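Local coordinates for Plm1 (Streptomyces sp. HK803, PDB 4HXY), which probably uses NADPH to reduce the beta-keto group of the polyketide chain extended by the first module of phoslactomycin biosynthesis, at residues A[179-184]-A[394-399]; A[9-14]-A[172-177]. All coordinates share one frame; numbering follows the deposited sequence. Where two conformers were deposited one is given.

Contact 1 (A[179-184]-A[394-399]); sequences PQTGTW and AMEQAI
Trp184 lies against helix 388-400, its indole meeting Met395 and Ile399 while its backbone N reaches Glu396. From CB, 3.9 Å from Glu396 OE2, the side chain runs with CG anti to the backbone N (chi1 -174°), which lays the ring against the helix. On the five-membered ring, CD1 meets Ile399 CG2 at 3.6 Å. NE1 touches the same methyl group and spends its hydrogen on a weak bond to Asp316. The six-membered ring takes Ile399 CD1 over the centre of one face, a CH-pi contact of 3.7 Å from CD1 to the ring centroid. At the far end, Trp184 CZ3 meets Met395 CE at 3.6 Å, the thioether coming in obliquely as a Met-aromatic contact. With an alanine here, Ile399 CD1 and Met395 CE would probably be left facing a gap where the indole had packed.

Trp184 N donates a nearly straight bond (167°) of 3.0 Å to Glu396 OE2, from above the carboxylate plane. Glu396 OE1 accepts from Gln393, and a water joins it to Thr181 OG1. Gln397 NE2 is modelled 2.4 Å from Pro179 O, a hydrogen bond too short to take at face value. The loop is thus held by apolar contact at the buried indole and by a carboxylate bonded to backbone, amide and water at the more exposed side.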
loop_
_atom_site.group_PDB
_atom_site.type_symbol
_atom_site.label_atom_id
_atom_site.label_comp_id
_atom_site.label_asym_id
_atom_site.label_seq_id
_atom_site.Cartn_x
_atom_site.Cartn_y
_atom_site.Cartn_z
ATOM N N PRO A 179 8.901 14.238 11.991
ATOM C CA PRO A 179 9.061 14.041 13.415
ATOM C C PRO A 179 10.475 14.413 13.896
ATOM O O PRO A 179 11.444 14.185 13.205
ATOM C CB PRO A 179 8.812 12.529 13.588
ATOM C CG PRO A 179 7.956 12.178 12.436
ATOM C CD PRO A 179 8.472 12.994 11.320
ATOM N N GLN A 180 10.557 15.003 15.078
ATOM C CA GLN A 180 11.842 15.326 15.698
ATOM C C GLN A 180 11.921 14.519 16.988
ATOM O O GLN A 180 11.279 14.856 17.971
ATOM C CB GLN A 180 11.950 16.831 15.938
ATOM C CG GLN A 180 11.956 17.638 14.640
ATOM C CD GLN A 180 12.012 19.137 14.850
ATOM O OE1 GLN A 180 11.848 19.909 13.898
ATOM N NE2 GLN A 180 12.274 19.562 16.087
ATOM N N THR A 181 12.720 13.455 16.967
ATOM C CA THR A 181 12.645 12.367 17.955
ATOM C C THR A 181 13.976 12.020 18.596
ATOM O O THR A 181 15.031 12.485 18.161
ATOM C CB THR A 181 12.142 11.043 17.297
ATOM O OG1 THR A 181 13.187 10.457 16.495
ATOM C CG2 THR A 181 10.887 11.269 16.447
ATOM N N GLY A 182 13.886 11.156 19.607
ATOM C CA GLY A 182 15.049 10.487 20.169
ATOM C C GLY A 182 15.526 9.355 19.270
ATOM O O GLY A 182 15.027 9.156 18.155
ATOM N N THR A 183 16.512 8.623 19.773
ATOM C CA THR A 183 17.191 7.561 19.041
ATOM C C THR A 183 16.412 6.250 19.120
ATOM O O THR A 183 15.945 5.894 20.180
ATOM C CB THR A 183 18.577 7.341 19.693
ATOM O OG1 THR A 183 19.332 8.558 19.579
ATOM C CG2 THR A 183 19.337 6.209 19.023
ATOM N N TRP A 184 16.292 5.526 18.006
ATOM C CA TRP A 184 15.667 4.208 18.006
ATOM C C TRP A 184 16.628 3.191 18.623
ATOM O O TRP A 184 17.734 3.022 18.126
ATOM C CB TRP A 184 15.295 3.791 16.572
ATOM C CG TRP A 184 14.513 2.519 16.508
ATOM C CD1 TRP A 184 13.509 2.115 17.348
ATOM C CD2 TRP A 184 14.678 1.479 15.550
ATOM N NE1 TRP A 184 13.032 0.875 16.950
ATOM C CE2 TRP A 184 13.732 0.480 15.845
ATOM C CE3 TRP A 184 15.531 1.304 14.458
ATOM C CZ2 TRP A 184 13.629 -0.692 15.090
ATOM C CZ3 TRP A 184 15.427 0.125 13.715
ATOM C CH2 TRP A 184 14.489 -0.839 14.041
ATOM N N ALA A 394 15.229 8.990 8.639
ATOM C CA ALA A 394 13.780 9.124 8.517
ATOM C C ALA A 394 13.059 7.910 9.075
ATOM O O ALA A 394 11.990 8.036 9.657
ATOM C CB ALA A 394 13.384 9.375 7.042
ATOM N N MET A 395 13.652 6.722 8.912
ATOM C CA MET A 395 13.097 5.513 9.517
ATOM C C MET A 395 12.981 5.639 11.039
ATOM O O MET A 395 11.938 5.349 11.604
ATOM C CB MET A 395 13.933 4.290 9.156
ATOM C CG MET A 395 13.376 3.005 9.749
ATOM S SD MET A 395 14.514 1.624 9.541
ATOM C CE MET A 395 15.779 2.084 10.735
ATOM N N GLU A 396 14.054 6.079 11.679
ATOM C CA GLU A 396 14.062 6.307 13.131
ATOM C C GLU A 396 12.989 7.317 13.538
ATOM O O GLU A 396 12.250 7.102 14.489
ATOM C CB GLU A 396 15.451 6.793 13.557
ATOM C CG GLU A 396 15.533 7.395 14.922
ATOM C CD GLU A 396 16.974 7.725 15.321
ATOM O OE1 GLU A 396 17.355 8.936 15.290
ATOM O OE2 GLU A 396 17.714 6.758 15.642
ATOM N N GLN A 397 12.885 8.402 12.779
ATOM C CA GLN A 397 11.882 9.430 13.036
ATOM C C GLN A 397 10.455 8.871 12.943
ATOM O O GLN A 397 9.608 9.184 13.771
ATOM C CB GLN A 397 12.054 10.593 12.061
ATOM C CG GLN A 397 13.283 11.438 12.289
ATOM C CD GLN A 397 13.476 12.463 11.187
ATOM O OE1 GLN A 397 13.929 12.136 10.109
ATOM N NE2 GLN A 397 13.070 13.708 11.445
ATOM N N ALA A 398 10.207 8.021 11.946
ATOM C CA ALA A 398 8.888 7.436 11.775
ATOM C C ALA A 398 8.517 6.510 12.927
ATOM O O ALA A 398 7.377 6.497 13.407
ATOM C CB ALA A 398 8.786 6.704 10.429
ATOM N N ILE A 399 9.495 5.722 13.375
ATOM C CA ILE A 399 9.289 4.760 14.443
ATOM C C ILE A 399 9.103 5.474 15.769
ATOM O O ILE A 399 8.220 5.096 16.549
ATOM C CB ILE A 399 10.474 3.743 14.530
ATOM C CG1 ILE A 399 10.557 2.906 13.263
ATOM C CG2 ILE A 399 10.347 2.836 15.794
ATOM C CD1 ILE A 399 11.830 2.103 13.123
HETATM O O HOH W 1 15.392 10.889 14.934
HETATM O O HOH W 2 17.941 10.815 17.417
#

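Contact 2 (A[9-14]-A[172-177]); sequences SETWRQ and RLVTTP
An antiparallel strand pair joins 9-14 to 172-175, consistent with the pairing that joins the structural and catalytic subdomains of a modular ketoreductase. Ser9 with Val174 and Thr11 with Arg172 are the hydrogen-bonded pairs, and Glu10 with Leu173 is the non-hydrogen-bonded pair between them. Ser9 N donates to Val174 O at 2.8 Å, and Val174 N donates back to Ser9 O at 3.0 Å in an almost straight bond (178°). Thr11 N to Arg172 O (2.9 Å) and Arg172 N to Thr11 O (2.8 Å) close the second pair. The two short strands diverge from strict antiparallel, with 123° between their directions.

On the face of Thr11, Arg172 and Val174, the Thr11 methyl CG2 does the touching: it sits 3.7 Å from Val174 CG2 and 3.8 Å from Arg172 CB. It can reach both because the hydroxyl is the branch anti to the backbone N (chi1 -169°), leaving the methyl between N and the carbonyl carbon. On the other face Leu173 CD2 lies 3.6 Å from Ser9 O. There Glu10 OE2 accepts the indole N-H of Trp12 from well above the carboxylate plane, and OE1 forms a salt bridge with Arg171, so both oxygens are engaged. Arg172 NH2 forms a salt bridge with Glu158.

Strand 167-175 also pairs with strand 160-164, and strand 6-14 with strand 408-412; Leu173 packs on Ile326 and Trp327 of helix 324-327, while Arg172 touches Pro428 and Val174 touches Ser432.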
loop_
_atom_site.group_PDB
_atom_site.type_symbol
_atom_site.label_atom_id
_atom_site.label_comp_id
_atom_site.label_asym_id
_atom_site.label_seq_id
_atom_site.Cartn_x
_atom_site.Cartn_y
_atom_site.Cartn_z
ATOM N N SER A 9 1.702 12.900 3.669
ATOM C CA SER A 9 0.627 12.082 4.205
ATOM C C SER A 9 -0.608 12.180 3.316
ATOM O O SER A 9 -0.860 13.211 2.729
ATOM C CB SER A 9 0.249 12.560 5.600
ATOM O OG SER A 9 -0.658 11.654 6.207
ATOM N N GLU A 10 -1.383 11.110 3.285
ATOM C CA GLU A 10 -2.748 11.152 2.805
ATOM C C GLU A 10 -3.587 12.078 3.684
ATOM O O GLU A 10 -3.428 12.115 4.916
ATOM C CB GLU A 10 -3.345 9.741 2.845
ATOM C CG GLU A 10 -4.748 9.650 2.318
ATOM C CD GLU A 10 -5.426 8.333 2.668
ATOM O OE1 GLU A 10 -5.549 7.484 1.773
ATOM O OE2 GLU A 10 -5.839 8.153 3.837
ATOM N N THR A 11 -4.479 12.844 3.063
ATOM C CA THR A 11 -5.508 13.569 3.789
ATOM C C THR A 11 -6.765 13.610 2.910
ATOM O O THR A 11 -6.752 13.120 1.781
ATOM C CB THR A 11 -5.030 14.987 4.204
ATOM O OG1 THR A 11 -5.969 15.557 5.122
ATOM C CG2 THR A 11 -4.894 15.892 2.978
ATOM N N TRP A 12 -7.860 14.149 3.435
ATOM C CA TRP A 12 -9.146 14.133 2.751
ATOM C C TRP A 12 -9.783 15.506 2.834
ATOM O O TRP A 12 -9.707 16.172 3.885
ATOM C CB TRP A 12 -10.078 13.065 3.332
ATOM C CG TRP A 12 -9.552 11.692 3.109
ATOM C CD1 TRP A 12 -8.579 11.051 3.846
ATOM C CD2 TRP A 12 -9.917 10.781 2.067
ATOM N NE1 TRP A 12 -8.323 9.816 3.319
ATOM C CE2 TRP A 12 -9.128 9.621 2.230
ATOM C CE3 TRP A 12 -10.832 10.829 1.017
ATOM C CZ2 TRP A 12 -9.237 8.519 1.382
ATOM C CZ3 TRP A 12 -10.955 9.721 0.184
ATOM C CH2 TRP A 12 -10.152 8.584 0.376
ATOM N N ARG A 13 -10.337 15.935 1.707
ATOM C CA ARG A 13 -11.022 17.221 1.567
ATOM C C ARG A 13 -12.504 16.960 1.461
ATOM O O ARG A 13 -12.955 16.220 0.573
ATOM C CB ARG A 13 -10.533 17.927 0.307
ATOM C CG ARG A 13 -11.397 19.070 -0.223
ATOM C CD ARG A 13 -11.421 20.253 0.716
ATOM N NE ARG A 13 -12.316 21.307 0.232
ATOM C CZ ARG A 13 -12.570 22.427 0.902
ATOM N NH1 ARG A 13 -11.975 22.644 2.068
ATOM N NH2 ARG A 13 -13.409 23.337 0.399
ATOM N N GLN A 14 -13.277 17.588 2.340
ATOM C CA GLN A 14 -14.722 17.464 2.261
ATOM C C GLN A 14 -15.218 18.322 1.101
ATOM O O GLN A 14 -14.928 19.526 1.053
ATOM C CB GLN A 14 -15.358 17.899 3.584
ATOM C CG GLN A 14 -16.805 17.459 3.706
ATOM C CD GLN A 14 -17.465 17.939 4.983
ATOM O OE1 GLN A 14 -16.799 18.409 5.903
ATOM N NE2 GLN A 14 -18.787 17.822 5.040
ATOM N N ARG A 172 -6.306 13.380 -1.015
ATOM C CA ARG A 172 -5.210 14.282 -1.349
ATOM C C ARG A 172 -3.911 13.794 -0.743
ATOM O O ARG A 172 -3.924 13.063 0.269
ATOM C CB ARG A 172 -5.487 15.655 -0.779
ATOM C CG ARG A 172 -6.769 16.305 -1.277
ATOM C CD ARG A 172 -6.647 16.712 -2.709
ATOM N NE ARG A 172 -7.853 17.414 -3.162
ATOM C CZ ARG A 172 -8.796 16.921 -3.964
ATOM N NH1 ARG A 172 -8.723 15.683 -4.435
ATOM N NH2 ARG A 172 -9.832 17.692 -4.323
ATOM N N LEU A 173 -2.797 14.179 -1.356
ATOM C CA LEU A 173 -1.463 13.911 -0.822
ATOM C C LEU A 173 -0.849 15.253 -0.516
ATOM O O LEU A 173 -0.807 16.116 -1.397
ATOM C CB LEU A 173 -0.613 13.129 -1.838
ATOM C CG LEU A 173 0.776 12.559 -1.515
ATOM C CD1 LEU A 173 1.843 13.640 -1.642
ATOM C CD2 LEU A 173 0.795 11.841 -0.126
ATOM N N VAL A 174 -0.478 15.466 0.741
ATOM C CA VAL A 174 0.079 16.750 1.193
ATOM C C VAL A 174 1.360 16.562 2.006
ATOM O O VAL A 174 1.637 15.483 2.520
ATOM C CB VAL A 174 -0.925 17.522 2.039
ATOM C CG1 VAL A 174 -2.129 17.949 1.171
ATOM C CG2 VAL A 174 -1.349 16.716 3.279
ATOM N N THR A 175 2.139 17.632 2.136
ATOM C CA THR A 175 3.261 17.623 3.053
ATOM C C THR A 175 2.802 17.489 4.509
ATOM O O THR A 175 1.690 17.882 4.882
ATOM C CB THR A 175 4.134 18.894 2.933
ATOM O OG1 THR A 175 3.364 20.042 3.292
ATOM C CG2 THR A 175 4.687 19.022 1.503
ATOM N N THR A 176 3.646 16.851 5.319
ATOM C CA THR A 176 3.516 16.891 6.782
ATOM C C THR A 176 4.836 17.302 7.398
ATOM O O THR A 176 5.884 17.243 6.749
ATOM C CB THR A 176 3.202 15.532 7.439
ATOM O OG1 THR A 176 4.214 14.569 7.080
ATOM C CG2 THR A 176 1.837 15.054 7.093
ATOM N N PRO A 177 4.794 17.698 8.675
ATOM C CA PRO A 177 6.064 17.913 9.356
ATOM C C PRO A 177 6.814 16.601 9.561
ATOM O O PRO A 177 6.195 15.552 9.753
ATOM C CB PRO A 177 5.652 18.496 10.710
ATOM C CG PRO A 177 4.316 19.070 10.507
ATOM C CD PRO A 177 3.654 18.237 9.443
#

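The two contacts follow one another along the chain: 172-177 of contact 2 runs almost directly into 179-184 of contact 1, yet their centres are 21 Å apart and the contacts do not otherwise touch. Trp7, on the strand that supplies 9-14, is common ground, since its side chain meets Thr176 from contact 2 and Pro179 and Gln397 from contact 1. The chain leaves the strand pairing and passes over helix 388-400 before entering strand 189-193 of the NADPH-binding Rossmann fold. The Met395 side chain of contact 1 lies about 10 Å from the bound NADPH, too far for direct contact.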